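Uncharacterized protein (Bacteroides ovatus, PDB 4DQA) is of unknown function but probably binds carbohydrate, joining an N-terminal domain of BT_3987 type to a concanavalin A-like lectin/glucanase domain. Local coordinates at residues Val95-Leu100 and Phe131-Pro136; Leu204-Gly209 and Val226-Asp231; His280-Glu285 and Thr344-Asp349. One frame throughout, in Å; residues are numbered along the deposited sequence.

Contact 1. Residues Val95-Leu100 and Phe131-Pro136; sequences VELSGL and FFFSKP
Leu-97 and Phe-133 form the tight part of this contact: they come from opposite directions, and the leucine lays one methyl over a face of the phenyl ring. CD2 of Leu-97 lies 3.7 Å from the ring centroid of Phe-133, 24° off the ring normal, a CH-pi contact displaced toward the CE2-CZ rim. Its closest approach is 3.4 Å, from Leu-97 CD2 to Phe-133 CZ, though Leu-97 has two modelled conformers. With CG anti to the carbonyl carbon (chi1 -56°), Phe-133 sends its ring into the packed layer between the sheet of strand 93-97 and that of strand 128-135, where Phe-18, Met-27 and Leu-111 also meet it. Branched leucine and flat phenylalanine suit this place, since neither asks for a polar partner.

The other end is looser and lies closer to solvent. Here the partly exposed Lys-135, its chain fully extended, reaches the loop that follows strand 93-97. NZ of Lys-135 donates to Leu-100 O at 2.9 Å, in the carbonyl plane and on a lone pair, with a C=O...N angle of 144°. It also hydrogen-bonds Leu-103 O, so one ammonium ties down two carbonyls of the same loop. A long lysine fits this task because its aliphatic shank reaches from one sheet to the loop of the other.

The two sheets are consistent with an immunoglobulin-like sandwich of E-set type, as the family of the N-terminal domain suggests. The chemistry implies two modes of joining them: apolar packing inside, and a charged side chain closing the end by gripping backbone oxygens.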
ATOM      1  N   VAL A  95      22.707   2.842 -21.129  1.00 20.53           N
ATOM      2  CA  VAL A  95      22.571   2.286 -19.797  1.00 20.62           C
ATOM      3  C   VAL A  95      21.544   1.169 -19.854  1.00 23.45           C
ATOM      4  O   VAL A  95      20.442   1.352 -20.372  1.00 24.32           O
ATOM      5  CB  VAL A  95      22.090   3.341 -18.787  1.00 21.74           C
ATOM      6  CG1 VAL A  95      21.968   2.737 -17.392  1.00 24.98           C
ATOM      7  CG2 VAL A  95      23.024   4.553 -18.759  1.00 23.22           C
ATOM      8  N   GLU A  96      21.913   0.007 -19.335  1.00 24.64           N
ATOM      9  CA  GLU A  96      21.000  -1.122 -19.279  1.00 26.75           C
ATOM     10  C   GLU A  96      20.641  -1.403 -17.838  1.00 29.09           C
ATOM     11  O   GLU A  96      21.509  -1.630 -16.994  1.00 27.58           O
ATOM     12  CB  GLU A  96      21.641  -2.364 -19.883  1.00 28.77           C
ATOM     13  CG  GLU A  96      20.722  -3.594 -19.861  1.00 32.00           C
ATOM     14  CD  GLU A  96      21.484  -4.901 -20.031  1.00 41.92           C
ATOM     15  OE1 GLU A  96      22.149  -5.347 -19.064  1.00 42.72           O
ATOM     16  OE2 GLU A  96      21.420  -5.477 -21.134  1.00 43.15           O
ATOM     17  N   LEU A  97      19.341  -1.403 -17.573  1.00 27.50           N
ATOM     18  CA  LEU A  97      18.834  -1.661 -16.240  0.50 30.45           C
ATOM     19  C   LEU A  97      18.137  -3.019 -16.231  1.00 28.90           C
ATOM     20  O   LEU A  97      17.236  -3.264 -17.028  1.00 33.18           O
ATOM     21  CB  LEU A  97      17.868  -0.547 -15.849  0.50 31.45           C
ATOM     22  CG  LEU A  97      17.451  -0.410 -14.385  0.50 26.00           C
ATOM     23  CD1 LEU A  97      18.643  -0.289 -13.440  0.50 32.01           C
ATOM     24  CD2 LEU A  97      16.559   0.802 -14.279  0.50 22.29           C
ATOM     25  N   SER A  98      18.569  -3.899 -15.336  1.00 31.00           N
ATOM     26  CA  SER A  98      17.982  -5.227 -15.243  0.50 31.70           C
ATOM     27  C   SER A  98      17.328  -5.441 -13.881  1.00 34.70           C
ATOM     28  O   SER A  98      17.346  -4.554 -13.029  1.00 35.02           O
ATOM     29  CB  SER A  98      19.048  -6.291 -15.474  0.50 35.67           C
ATOM     30  OG  SER A  98      20.069  -6.171 -14.514  0.50 30.11           O
ATOM     31  N   GLY A  99      16.739  -6.619 -13.700  1.00 33.21           N
ATOM     32  CA  GLY A  99      16.081  -6.980 -12.453  1.00 42.52           C
ATOM     33  C   GLY A  99      14.867  -6.133 -12.123  1.00 39.14           C
ATOM     34  O   GLY A  99      14.505  -5.985 -10.953  1.00 39.18           O
ATOM     35  N   LEU A 100      14.233  -5.569 -13.143  1.00 35.12           N
ATOM     36  CA  LEU A 100      13.091  -4.688 -12.917  1.00 35.63           C
ATOM     37  C   LEU A 100      11.860  -5.465 -12.468  1.00 37.18           C
ATOM     38  O   LEU A 100      11.067  -4.965 -11.673  1.00 35.47           O
ATOM     39  CB  LEU A 100      12.758  -3.894 -14.178  1.00 36.48           C
ATOM     40  CG  LEU A 100      13.862  -2.924 -14.629  1.00 34.80           C
ATOM     41  CD1 LEU A 100      13.425  -2.189 -15.881  1.00 36.21           C
ATOM     42  CD2 LEU A 100      14.223  -1.936 -13.532  1.00 38.42           C
ATOM     43  N   PHE A 131      17.219   9.595 -13.171  1.00 17.07           N
ATOM     44  CA  PHE A 131      16.298   8.785 -13.938  1.00 19.60           C
ATOM     45  C   PHE A 131      15.345   8.109 -12.967  1.00 20.92           C
ATOM     46  O   PHE A 131      15.767   7.388 -12.085  1.00 20.46           O
ATOM     47  CB  PHE A 131      17.080   7.760 -14.746  1.00 19.31           C
ATOM     48  CG  PHE A 131      18.044   8.399 -15.716  1.00 19.55           C
ATOM     49  CD1 PHE A 131      17.627   8.769 -16.996  1.00 21.56           C
ATOM     50  CD2 PHE A 131      19.326   8.695 -15.324  1.00 19.70           C
ATOM     51  CE1 PHE A 131      18.516   9.381 -17.881  1.00 24.07           C
ATOM     52  CE2 PHE A 131      20.219   9.310 -16.207  1.00 23.46           C
ATOM     53  CZ  PHE A 131      19.803   9.661 -17.475  1.00 26.11           C
ATOM     54  N   PHE A 132      14.060   8.376 -13.138  1.00 20.96           N
ATOM     55  CA  PHE A 132      13.047   7.913 -12.206  1.00 21.91           C
ATOM     56  C   PHE A 132      12.244   6.785 -12.842  1.00 22.96           C
ATOM     57  O   PHE A 132      11.949   6.787 -14.049  1.00 25.00           O
ATOM     58  CB  PHE A 132      12.135   9.065 -11.824  1.00 21.16           C
ATOM     59  CG  PHE A 132      12.835  10.170 -11.104  1.00 21.37           C
ATOM     60  CD1 PHE A 132      13.143  10.047  -9.769  1.00 25.92           C
ATOM     61  CD2 PHE A 132      13.179  11.339 -11.753  1.00 25.12           C
ATOM     62  CE1 PHE A 132      13.773  11.061  -9.093  1.00 29.17           C
ATOM     63  CE2 PHE A 132      13.813  12.359 -11.085  1.00 28.04           C
ATOM     64  CZ  PHE A 132      14.118  12.222  -9.747  1.00 23.33           C
ATOM     65  N   PHE A 133      11.904   5.800 -12.017  1.00 25.22           N
ATOM     66  CA  PHE A 133      11.184   4.619 -12.486  1.00 25.76           C
ATOM     67  C   PHE A 133      10.019   4.379 -11.548  1.00 28.37           C
ATOM     68  O   PHE A 133      10.193   4.252 -10.336  1.00 29.06           O
ATOM     69  CB  PHE A 133      12.112   3.408 -12.500  1.00 26.88           C
ATOM     70  CG  PHE A 133      13.338   3.607 -13.314  1.00 24.63           C
ATOM     71  CD1 PHE A 133      14.446   4.260 -12.772  1.00 30.38           C
ATOM     72  CD2 PHE A 133      13.400   3.184 -14.633  1.00 32.98           C
ATOM     73  CE1 PHE A 133      15.584   4.465 -13.529  1.00 34.90           C
ATOM     74  CE2 PHE A 133      14.543   3.396 -15.386  1.00 34.72           C
ATOM     75  CZ  PHE A 133      15.626   4.040 -14.834  1.00 35.88           C
ATOM     76  N   SER A 134       8.813   4.365 -12.100  1.00 26.80           N
ATOM     77  CA  SER A 134       7.643   4.111 -11.290  1.00 27.69           C
ATOM     78  C   SER A 134       7.201   2.672 -11.525  1.00 28.04           C
ATOM     79  O   SER A 134       7.259   2.153 -12.647  1.00 28.43           O
ATOM     80  CB  SER A 134       6.534   5.089 -11.648  1.00 35.72           C
ATOM     81  OG  SER A 134       6.318   5.123 -13.049  1.00 42.53           O
ATOM     82  N   LYS A 135       6.810   2.003 -10.451  1.00 31.30           N
ATOM     83  CA  LYS A 135       6.283   0.663 -10.600  1.00 27.42           C
ATOM     84  C   LYS A 135       4.980   0.576  -9.835  1.00 24.07           C
ATOM     85  O   LYS A 135       4.975   0.492  -8.614  1.00 23.76           O
ATOM     86  CB  LYS A 135       7.253  -0.388 -10.126  1.00 29.32           C
ATOM     87  CG  LYS A 135       6.860  -1.757 -10.651  1.00 33.42           C
ATOM     88  CD  LYS A 135       7.882  -2.821 -10.312  1.00 43.07           C
ATOM     89  CE  LYS A 135       7.458  -4.172 -10.867  1.00 43.01           C
ATOM     90  NZ  LYS A 135       8.442  -5.242 -10.553  1.00 42.52           N
ATOM     91  N   PRO A 136       3.864   0.615 -10.574  1.00 28.87           N
ATOM     92  CA  PRO A 136       2.533   0.764  -9.984  1.00 25.71           C
ATOM     93  C   PRO A 136       2.037  -0.456  -9.229  1.00 23.13           C
ATOM     94  O   PRO A 136       2.167  -1.582  -9.696  1.00 26.20           O
ATOM     95  CB  PRO A 136       1.631   0.994 -11.203  1.00 26.84           C
ATOM     96  CG  PRO A 136       2.340   0.391 -12.323  1.00 36.21           C
ATOM     97  CD  PRO A 136       3.808   0.557 -12.043  1.00 31.95           C
TER

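Contact 2. Residues Leu204-Gly209 and Val226-Asp231; sequences LEVAGG and VALTYD
Between Leu-204 and Val-206, whose side chains meet Val-226 and Leu-228, Glu-205 turns its carboxylate to the other face of the strand, where two groups grip it: OE1 forms a salt bridge with Arg-190 NE, and OE2 hydrogen-bonds Thr-199 OG1. A buried carboxylate would be costly without such partners, and they keep it on the side away from strand 223-231. The contact itself contains no polar bond.

Val-206 and Leu-228 make the closer of its two pairs, their side chains crossing at about a right angle. CG2 of Val-206 packs against Leu-228 CD2 at 3.6 Å, while the other leucine methyl, CD1, comes 4.1 Å from Val-206 CB. Both leucine methyls thus face the CB-CG2 side of the valine. Val-206 has CG2 anti to its own nitrogen, which aims that methyl toward the leucine. Tyr-212 touches both side chains.

Two residues back on each strand, Leu-204 CD1 and Val-226 CG1 meet methyl to methyl at a more relaxed 4.0 Å. The touching parts of the strands run in nearly the same direction, 20° apart, so successive inward residues meet in step. At the nearer pair the CA atoms of Val-206 and Leu-228 stand 7.8 Å apart, too far for backbone bonding.

The strands therefore belong to two layers of the lectin-like domain, which meet here through branched aliphatic groups, with no polar bond between the two segments; this chemistry implies adhesion by shape and exclusion of water, with charge kept to the far side.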
ATOM      1  N   LEU A 204     -22.728   2.204   7.487  1.00 13.67           N
ATOM      2  CA  LEU A 204     -21.661   1.681   8.324  1.00 14.92           C
ATOM      3  C   LEU A 204     -21.867   2.026   9.777  1.00 15.41           C
ATOM      4  O   LEU A 204     -22.255   3.134  10.127  1.00 18.25           O
ATOM      5  CB  LEU A 204     -20.329   2.297   7.940  1.00 20.07           C
ATOM      6  CG  LEU A 204     -19.542   1.701   6.820  1.00 24.10           C
ATOM      7  CD1 LEU A 204     -18.394   2.650   6.528  1.00 21.48           C
ATOM      8  CD2 LEU A 204     -19.006   0.322   7.217  1.00 16.60           C
ATOM      9  N   GLU A 205     -21.573   1.077  10.637  1.00 14.83           N
ATOM     10  CA  GLU A 205     -21.855   1.192  12.053  1.00 18.48           C
ATOM     11  C   GLU A 205     -20.884   0.370  12.846  1.00 18.14           C
ATOM     12  O   GLU A 205     -20.493  -0.720  12.430  1.00 16.94           O
ATOM     13  CB  GLU A 205     -23.279   0.694  12.341  1.00 19.87           C
ATOM     14  CG  GLU A 205     -23.700   0.727  13.789  1.00 22.95           C
ATOM     15  CD  GLU A 205     -25.162   0.331  13.978  1.00 20.17           C
ATOM     16  OE1 GLU A 205     -25.551  -0.803  13.575  1.00 20.67           O
ATOM     17  OE2 GLU A 205     -25.932   1.150  14.533  1.00 25.94           O
ATOM     18  N   VAL A 206     -20.480   0.899  14.000  1.00 17.00           N
ATOM     19  CA  VAL A 206     -19.813   0.099  15.002  1.00 15.96           C
ATOM     20  C   VAL A 206     -20.764  -0.224  16.147  1.00 17.53           C
ATOM     21  O   VAL A 206     -21.524   0.622  16.604  1.00 19.65           O
ATOM     22  CB  VAL A 206     -18.511   0.752  15.481  1.00 18.74           C
ATOM     23  CG1 VAL A 206     -18.756   2.092  16.072  1.00 22.68           C
ATOM     24  CG2 VAL A 206     -17.841  -0.128  16.505  1.00 20.52           C
ATOM     25  N   ALA A 207     -20.756  -1.480  16.574  1.00 17.54           N
ATOM     26  CA  ALA A 207     -21.674  -1.947  17.601  1.00 18.57           C
ATOM     27  C   ALA A 207     -20.975  -2.840  18.606  1.00 19.05           C
ATOM     28  O   ALA A 207     -19.850  -3.265  18.388  1.00 19.62           O
ATOM     29  CB  ALA A 207     -22.854  -2.696  16.938  1.00 20.78           C
ATOM     30  N   GLY A 208     -21.630  -3.084  19.730  1.00 22.26           N
ATOM     31  CA  GLY A 208     -21.063  -3.917  20.776  1.00 23.49           C
ATOM     32  C   GLY A 208     -21.479  -3.406  22.128  1.00 23.87           C
ATOM     33  O   GLY A 208     -22.671  -3.315  22.438  1.00 26.82           O
ATOM     34  N   GLY A 209     -20.494  -3.079  22.949  1.00 25.11           N
ATOM     35  CA  GLY A 209     -20.779  -2.446  24.230  1.00 28.47           C
ATOM     36  C   GLY A 209     -21.276  -1.015  24.088  1.00 33.07           C
ATOM     37  O   GLY A 209     -21.917  -0.468  25.003  1.00 32.58           O
ATOM     38  N   VAL A 226     -12.578   1.077   4.231  1.00 11.99           N
ATOM     39  CA  VAL A 226     -13.296   1.370   5.463  1.00 13.33           C
ATOM     40  C   VAL A 226     -12.399   1.079   6.649  1.00 16.19           C
ATOM     41  O   VAL A 226     -11.615   0.139   6.635  1.00 14.30           O
ATOM     42  CB  VAL A 226     -14.622   0.610   5.586  1.00 13.70           C
ATOM     43  CG1 VAL A 226     -15.552   0.928   4.386  1.00 15.27           C
ATOM     44  CG2 VAL A 226     -14.418  -0.880   5.721  1.00 15.72           C
ATOM     45  N   ALA A 227     -12.486   1.916   7.681  1.00 14.94           N
ATOM     46  CA  ALA A 227     -11.686   1.721   8.893  1.00 14.94           C
ATOM     47  C   ALA A 227     -12.420   2.198  10.136  1.00 17.11           C
ATOM     48  O   ALA A 227     -13.202   3.161  10.103  1.00 19.12           O
ATOM     49  CB  ALA A 227     -10.330   2.427   8.788  1.00 14.71           C
ATOM     50  N   LEU A 228     -12.171   1.503  11.239  1.00 15.65           N
ATOM     51  CA  LEU A 228     -12.628   1.916  12.559  1.00 15.58           C
ATOM     52  C   LEU A 228     -11.374   2.021  13.420  1.00 17.16           C
ATOM     53  O   LEU A 228     -10.587   1.071  13.457  1.00 15.39           O
ATOM     54  CB  LEU A 228     -13.532   0.839  13.127  1.00 16.71           C
ATOM     55  CG  LEU A 228     -13.820   0.920  14.629  1.00 17.21           C
ATOM     56  CD1 LEU A 228     -14.665   2.138  14.976  1.00 18.33           C
ATOM     57  CD2 LEU A 228     -14.497  -0.350  15.093  1.00 18.61           C
ATOM     58  N   THR A 229     -11.206   3.143  14.110  1.00 17.34           N
ATOM     59  CA  THR A 229     -10.079   3.319  15.025  1.00 18.59           C
ATOM     60  C   THR A 229     -10.599   3.691  16.399  1.00 21.97           C
ATOM     61  O   THR A 229     -11.656   4.310  16.530  1.00 21.27           O
ATOM     62  CB  THR A 229      -9.077   4.402  14.561  1.00 22.69           C
ATOM     63  OG1 THR A 229      -9.688   5.698  14.586  1.00 22.67           O
ATOM     64  CG2 THR A 229      -8.541   4.099  13.162  1.00 21.19           C
ATOM     65  N   TYR A 230      -9.855   3.308  17.423  1.00 19.57           N
ATOM     66  CA  TYR A 230     -10.092   3.845  18.764  1.00 19.47           C
ATOM     67  C   TYR A 230      -8.745   4.116  19.396  1.00 21.49           C
ATOM     68  O   TYR A 230      -7.887   3.245  19.425  1.00 21.45           O
ATOM     69  CB  TYR A 230     -10.841   2.840  19.621  1.00 22.71           C
ATOM     70  CG  TYR A 230     -11.042   3.238  21.068  1.00 19.40           C
ATOM     71  CD1 TYR A 230     -11.604   4.462  21.411  1.00 21.69           C
ATOM     72  CD2 TYR A 230     -10.729   2.356  22.080  1.00 20.80           C
ATOM     73  CE1 TYR A 230     -11.834   4.800  22.740  1.00 21.92           C
ATOM     74  CE2 TYR A 230     -10.957   2.688  23.413  1.00 19.20           C
ATOM     75  CZ  TYR A 230     -11.511   3.899  23.727  1.00 20.24           C
ATOM     76  OH  TYR A 230     -11.726   4.212  25.047  1.00 26.93           O
ATOM     77  N   ASP A 231      -8.587   5.345  19.860  1.00 21.35           N
ATOM     78  CA  ASP A 231      -7.399   5.788  20.583  0.50 23.08           C
ATOM     79  C   ASP A 231      -7.790   5.825  22.052  1.00 23.83           C
ATOM     80  O   ASP A 231      -8.477   6.747  22.484  1.00 26.01           O
ATOM     81  CB  ASP A 231      -7.004   7.177  20.089  0.50 24.30           C
ATOM     82  CG  ASP A 231      -5.671   7.651  20.641  0.50 29.98           C
ATOM     83  OD1 ASP A 231      -5.461   7.597  21.875  0.50 23.59           O
ATOM     84  OD2 ASP A 231      -4.835   8.087  19.821  0.50 29.98           O
TER

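Contact 3. Residues His280-Glu285 and Thr344-Asp349; sequences HGKMSE and TIKTLD
Lys-346, the first residue of 344-349 to touch Lys-282, crosses it at about a right angle and meets it through carbon rather than nitrogen. Lys-282 CE rests 3.5 Å from Lys-346 CD and 3.9 Å from Lys-346 CB. The bend at the end of Lys-282 (chi4 71°) brings its ammonium near that of the extended Lys-346, with 4.5 Å between the two NZ atoms. A water between them accepts from Lys-282 NZ at 2.9 Å and, weakly, from Lys-346 NZ at 3.4 Å, which would ease the repulsion of the like charges; Lys-346 NZ also has a weak bond to Asn-144 OD1.

Thr-347 turns its CB away from Lys-282. Leu-348 returns to the contact: its CD2 lies 3.7 Å from Lys-282 CD, the two side chains running antiparallel alongside each other, and both residues pack on Trp-223. Long lysines suit this surface, covering apolar neighbours with methylenes while their ammonium groups reach water.

Strands 282-289 and 345-347 both pair antiparallel with strand 141-146, so these side chains reach across it, an arrangement in keeping with the curved antiparallel sheet of a concanavalin A-like fold.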
ATOM      1  N   HIS A 280     -22.257 -10.076   1.791  1.00 12.12           N
ATOM      2  CA  HIS A 280     -22.296 -10.526   0.411  1.00 10.67           C
ATOM      3  C   HIS A 280     -21.529  -9.557  -0.446  1.00 10.41           C
ATOM      4  O   HIS A 280     -21.990  -8.437  -0.709  1.00 12.15           O
ATOM      5  CB  HIS A 280     -23.732 -10.620  -0.074  1.00 13.20           C
ATOM      6  CG  HIS A 280     -24.495 -11.701   0.613  1.00 14.84           C
ATOM      7  ND1 HIS A 280     -25.190 -11.501   1.780  1.00 20.73           N
ATOM      8  CD2 HIS A 280     -24.603 -13.020   0.325  1.00 19.12           C
ATOM      9  CE1 HIS A 280     -25.738 -12.645   2.160  1.00 17.14           C
ATOM     10  NE2 HIS A 280     -25.379 -13.583   1.311  1.00 23.40           N
ATOM     11  N   GLY A 281     -20.327  -9.961  -0.865  1.00 11.33           N
ATOM     12  CA  GLY A 281     -19.440  -9.079  -1.617  1.00 11.15           C
ATOM     13  C   GLY A 281     -18.025  -9.579  -1.564  1.00 12.03           C
ATOM     14  O   GLY A 281     -17.791 -10.760  -1.323  1.00 14.31           O
ATOM     15  N   LYS A 282     -17.090  -8.689  -1.831  1.00 10.59           N
ATOM     16  CA  LYS A 282     -15.679  -9.017  -1.813  1.00 10.86           C
ATOM     17  C   LYS A 282     -14.939  -8.179  -0.789  1.00 11.23           C
ATOM     18  O   LYS A 282     -15.332  -7.040  -0.497  1.00 12.29           O
ATOM     19  CB  LYS A 282     -15.060  -8.798  -3.185  1.00 12.66           C
ATOM     20  CG  LYS A 282     -15.638  -9.672  -4.279  1.00 16.29           C
ATOM     21  CD  LYS A 282     -14.994  -9.295  -5.613  1.00 20.61           C
ATOM     22  CE  LYS A 282     -15.531 -10.055  -6.786  1.00 29.33           C
ATOM     23  NZ  LYS A 282     -16.928  -9.611  -7.085  1.00 24.02           N
HETATM   24  N   MSE A 283     -13.848  -8.725  -0.263  1.00 10.62           N
HETATM   25  CA  MSE A 283     -12.966  -7.986   0.618  1.00 10.11           C
HETATM   26  C   MSE A 283     -11.532  -8.170   0.161  1.00 12.08           C
HETATM   27  O   MSE A 283     -11.171  -9.172  -0.445  1.00 11.54           O
HETATM   28  CB  MSE A 283     -13.051  -8.435   2.079  1.00 10.54           C
HETATM   29  CG  MSE A 283     -14.458  -8.361   2.639  1.00 10.75           C
HETATM   30 SE   MSE A 283     -14.376  -8.458   4.584  0.75 16.01          SE
HETATM   31  CE  MSE A 283     -16.162  -9.131   4.926  1.00 13.31           C
ATOM     32  N   SER A 284     -10.727  -7.197   0.527  1.00 10.74           N
ATOM     33  CA  SER A 284      -9.297  -7.194   0.237  1.00 11.67           C
ATOM     34  C   SER A 284      -8.601  -6.426   1.335  1.00 10.82           C
ATOM     35  O   SER A 284      -9.159  -5.503   1.924  1.00 12.30           O
ATOM     36  CB  SER A 284      -9.078  -6.538  -1.113  1.00 10.78           C
ATOM     37  OG  SER A 284      -7.701  -6.295  -1.405  1.00 12.78           O
ATOM     38  N   GLU A 285      -7.353  -6.775   1.625  1.00 11.46           N
ATOM     39  CA  GLU A 285      -6.532  -5.972   2.545  1.00 11.42           C
ATOM     40  C   GLU A 285      -7.217  -5.769   3.893  1.00 11.33           C
ATOM     41  O   GLU A 285      -7.312  -4.647   4.423  1.00 12.26           O
ATOM     42  CB  GLU A 285      -6.145  -4.632   1.927  1.00 11.99           C
ATOM     43  CG  GLU A 285      -5.295  -4.747   0.708  1.00 11.14           C
ATOM     44  CD  GLU A 285      -3.944  -5.369   1.012  1.00 12.27           C
ATOM     45  OE1 GLU A 285      -3.234  -4.836   1.894  1.00 12.09           O
ATOM     46  OE2 GLU A 285      -3.607  -6.420   0.413  1.00 13.73           O
ATOM     47  N   THR A 344     -12.952 -18.160  -1.689  1.00 11.16           N
ATOM     48  CA  THR A 344     -12.598 -18.237  -3.091  1.00 11.16           C
ATOM     49  C   THR A 344     -12.041 -16.898  -3.545  1.00 13.06           C
ATOM     50  O   THR A 344     -12.655 -15.841  -3.289  1.00 13.64           O
ATOM     51  CB  THR A 344     -13.803 -18.604  -3.919  1.00 13.61           C
ATOM     52  OG1 THR A 344     -14.306 -19.861  -3.451  1.00 15.82           O
ATOM     53  CG2 THR A 344     -13.443 -18.714  -5.387  1.00 16.17           C
ATOM     54  N   ILE A 345     -10.889 -16.932  -4.193  1.00 12.60           N
ATOM     55  CA  ILE A 345     -10.214 -15.731  -4.690  1.00 11.01           C
ATOM     56  C   ILE A 345     -10.673 -15.445  -6.112  1.00 11.15           C
ATOM     57  O   ILE A 345     -10.488 -16.248  -7.033  1.00 13.37           O
ATOM     58  CB  ILE A 345      -8.703 -15.851  -4.605  1.00 11.14           C
ATOM     59  CG1 ILE A 345      -8.264 -16.137  -3.169  1.00 11.99           C
ATOM     60  CG2 ILE A 345      -8.052 -14.545  -5.105  1.00 13.22           C
ATOM     61  CD1 ILE A 345      -8.766 -15.173  -2.137  1.00 12.81           C
ATOM     62  N   LYS A 346     -11.347 -14.310  -6.283  1.00 12.85           N
ATOM     63  CA  LYS A 346     -11.903 -13.895  -7.550  1.00 13.00           C
ATOM     64  C   LYS A 346     -10.959 -12.936  -8.263  1.00 12.74           C
ATOM     65  O   LYS A 346     -10.218 -12.192  -7.609  1.00 14.81           O
ATOM     66  CB  LYS A 346     -13.277 -13.221  -7.324  1.00 13.87           C
ATOM     67  CG  LYS A 346     -14.373 -14.208  -6.866  1.00 18.74           C
ATOM     68  CD  LYS A 346     -15.778 -13.580  -6.911  1.00 30.54           C
ATOM     69  CE  LYS A 346     -16.899 -14.620  -7.032  1.00 29.32           C
ATOM     70  NZ  LYS A 346     -18.216 -13.898  -7.015  1.00 37.16           N
ATOM     71  N   THR A 347     -10.975 -12.999  -9.584  1.00 12.55           N
ATOM     72  CA  THR A 347     -10.203 -12.121 -10.452  1.00 13.41           C
ATOM     73  C   THR A 347     -11.101 -10.989 -10.881  1.00 15.52           C
ATOM     74  O   THR A 347     -12.169 -11.184 -11.468  1.00 16.23           O
ATOM     75  CB  THR A 347      -9.663 -12.884 -11.659  1.00 16.76           C
ATOM     76  OG1 THR A 347      -8.741 -13.871 -11.198  1.00 20.15           O
ATOM     77  CG2 THR A 347      -8.914 -11.965 -12.602  1.00 19.52           C
ATOM     78  N   LEU A 348     -10.671  -9.778 -10.577  1.00 14.94           N
ATOM     79  CA  LEU A 348     -11.499  -8.616 -10.835  1.00 14.26           C
ATOM     80  C   LEU A 348     -11.462  -8.179 -12.285  1.00 16.83           C
ATOM     81  O   LEU A 348     -10.471  -8.387 -12.974  1.00 18.76           O
ATOM     82  CB  LEU A 348     -11.016  -7.459  -9.956  1.00 16.24           C
ATOM     83  CG  LEU A 348     -10.890  -7.765  -8.459  1.00 12.81           C
ATOM     84  CD1 LEU A 348     -10.357  -6.557  -7.684  1.00 15.00           C
ATOM     85  CD2 LEU A 348     -12.207  -8.212  -7.855  1.00 15.62           C
ATOM     86  N   ASP A 349     -12.524  -7.494 -12.704  1.00 19.64           N
ATOM     87  CA  ASP A 349     -12.630  -6.977 -14.068  1.00 23.59           C
ATOM     88  C   ASP A 349     -11.610  -5.871 -14.321  1.00 23.53           C
ATOM     89  O   ASP A 349     -11.149  -5.660 -15.443  1.00 26.95           O
ATOM     90  CB  ASP A 349     -14.025  -6.402 -14.305  1.00 23.56           C
ATOM     91  CG  ASP A 349     -15.107  -7.471 -14.462  1.00 41.18           C
ATOM     92  OD1 ASP A 349     -14.808  -8.689 -14.495  1.00 33.74           O
ATOM     93  OD2 ASP A 349     -16.286  -7.078 -14.577  1.00 43.77           O
TER
HETATM   94  O   HOH W   1     -18.693 -11.055  -5.274  1.00 21.77           O

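Overall arrangement
Contacts 1 and 2 are buried, whereas contact 3 lies at the surface. Contact 1 stands apart in the N-terminal domain, its centre about 42 Å from that of contact 2 and about 31 Å from that of contact 3. The latter two reach the same large antiparallel sheet, through strand 223-231 in one and strands 282-289 and 345-347 in the other, with centres about 23 Å apart and no touch. Chemistry follows place. Contact 2 joins two sheets by aliphatic packing alone, contact 1 joins two sheets with a methyl over a ring and adds a lysine-to-carbonyl bond, and contact 3 works within one sheet, combining lysine methylenes with hydrated ammonium groups.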